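Side-chain contact in fibronectin-binding protein BBK32 (Borrelia burgdorferi, PDB 6N1L), which binds fibronectin and, through its C1r-binding domain, inhibits the classical pathway of complement: residues T28-T33 with T131-M136. Numbering follows the deposited sequence.
Sequences TKIYNT and TSILLM
Within the helical bundle of the complement inhibitory domain, the first and last helices, 9-44 and 122-147, run roughly antiparallel, and their residues 28-33 and 131-136 meet through Ile30, Tyr31, Ile133 and Leu134. The local axes come within 10.2 Å at an angle of 145°. On the buried side Ile133 reaches across with CD1, which lies 3.7 Å from CG2 of Ile30. The reach follows from an unusual torsion for a helical isoleucine: CG1 stands between the backbone N and the carbonyl carbon (chi1 64°), with the chain then extended toward helix 9-44. Ile133 CD1 also approaches the foot of the Tyr31 side chain, 4.4 Å from Tyr31 CB. Branched, purely apolar side chains suit this place, because Phe73 of helix 66-87 touches both isoleucines and continues the core. Toward the outer side, Leu134 lays CD2 over one face of the Tyr31 ring, 4.1 Å from its centroid and 12° off the normal, a CH-pi contact. The other methyl of Leu134, CD1, meets Tyr31 CE1 at 3.9 Å. Tyrosine fits this partly exposed border: its ring packs against leucine while its hydroxyl lies beyond these methyl contacts. This is apolar side-chain packing between antiparallel helices in an all-helical bundle.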
# COMPACT_ATOMS: atom_id res chain seq x y z
N THR A 28 3.13 -3.79 -1.85
CA THR A 28 3.61 -4.39 -3.09
C THR A 28 2.43 -4.88 -3.93
O THR A 28 2.43 -4.71 -5.16
CB THR A 28 4.59 -5.53 -2.78
OG1 THR A 28 5.69 -5.02 -2.01
CG2 THR A 28 5.13 -6.14 -4.05
N LYS A 29 1.41 -5.43 -3.27
CA LYS A 29 0.21 -5.87 -3.98
C LYS A 29 -0.49 -4.70 -4.68
O LYS A 29 -0.90 -4.82 -5.85
CB LYS A 29 -0.75 -6.55 -3.00
CG LYS A 29 -2.02 -7.10 -3.64
CD LYS A 29 -2.98 -7.57 -2.56
CE LYS A 29 -4.26 -8.13 -3.16
NZ LYS A 29 -5.25 -8.49 -2.10
N ILE A 30 -0.60 -3.56 -3.99
CA ILE A 30 -1.22 -2.39 -4.60
C ILE A 30 -0.39 -1.90 -5.78
O ILE A 30 -0.94 -1.56 -6.84
CB ILE A 30 -1.40 -1.27 -3.56
CG1 ILE A 30 -2.40 -1.67 -2.47
CG2 ILE A 30 -1.91 -0.01 -4.23
CD1 ILE A 30 -2.35 -0.75 -1.20
N TYR A 31 0.93 -1.84 -5.62
CA TYR A 31 1.77 -1.34 -6.71
C TYR A 31 1.73 -2.28 -7.91
O TYR A 31 1.68 -1.83 -9.06
CB TYR A 31 3.21 -1.13 -6.22
CG TYR A 31 4.10 -0.56 -7.30
CD1 TYR A 31 3.94 0.75 -7.73
CD2 TYR A 31 5.08 -1.34 -7.88
CE1 TYR A 31 4.73 1.26 -8.74
CE2 TYR A 31 5.89 -0.82 -8.88
CZ TYR A 31 5.71 0.47 -9.30
OH TYR A 31 6.52 0.97 -10.31
N ASN A 32 1.74 -3.59 -7.65
CA ASN A 32 1.64 -4.55 -8.75
C ASN A 32 0.31 -4.43 -9.48
O ASN A 32 0.25 -4.62 -10.70
CB ASN A 32 1.83 -5.98 -8.23
CG ASN A 32 3.28 -6.26 -7.80
OD1 ASN A 32 4.21 -5.53 -8.13
ND2 ASN A 32 3.45 -7.34 -7.07
N THR A 33 -0.77 -4.12 -8.75
CA THR A 33 -2.06 -3.88 -9.41
C THR A 33 -1.99 -2.67 -10.33
O THR A 33 -2.45 -2.71 -11.48
CB THR A 33 -3.17 -3.70 -8.37
OG1 THR A 33 -3.19 -4.83 -7.49
CG2 THR A 33 -4.54 -3.62 -9.07
N THR A 131 3.53 7.22 -5.72
CA THR A 131 4.78 7.69 -5.14
C THR A 131 4.78 7.55 -3.63
O THR A 131 5.76 7.07 -3.04
CB THR A 131 5.05 9.15 -5.54
OG1 THR A 131 5.36 9.19 -6.93
CG2 THR A 131 6.22 9.71 -4.76
N SER A 132 3.67 7.93 -2.98
CA SER A 132 3.60 7.88 -1.52
C SER A 132 3.75 6.46 -0.99
O SER A 132 4.46 6.23 0.00
CB SER A 132 2.29 8.50 -1.03
OG SER A 132 2.25 9.89 -1.33
N ILE A 133 3.09 5.48 -1.63
CA ILE A 133 3.20 4.14 -1.07
C ILE A 133 4.57 3.54 -1.33
O ILE A 133 5.05 2.73 -0.53
CB ILE A 133 2.07 3.21 -1.57
CG1 ILE A 133 2.16 2.99 -3.08
CG2 ILE A 133 0.70 3.77 -1.15
CD1 ILE A 133 1.25 1.83 -3.58
N LEU A 134 5.22 3.90 -2.43
CA LEU A 134 6.56 3.39 -2.66
C LEU A 134 7.53 3.91 -1.60
O LEU A 134 8.35 3.16 -1.08
CB LEU A 134 7.05 3.77 -4.06
CG LEU A 134 6.47 2.98 -5.25
CD1 LEU A 134 7.00 3.59 -6.54
CD2 LEU A 134 6.90 1.53 -5.12
N LEU A 135 7.40 5.19 -1.25
CA LEU A 135 8.23 5.75 -0.19
C LEU A 135 7.89 5.12 1.17
O LEU A 135 8.78 4.85 1.98
CB LEU A 135 8.07 7.27 -0.15
CG LEU A 135 8.72 7.96 -1.35
CD1 LEU A 135 8.28 9.41 -1.50
CD2 LEU A 135 10.24 7.85 -1.24
N MET A 136 6.60 4.93 1.42
CA MET A 136 6.13 4.30 2.65
C MET A 136 6.69 2.89 2.82
O MET A 136 7.11 2.51 3.92
CB MET A 136 4.61 4.29 2.64
CG MET A 136 3.97 3.72 3.89
SD MET A 136 2.17 3.79 3.74
CE MET A 136 1.91 5.56 3.74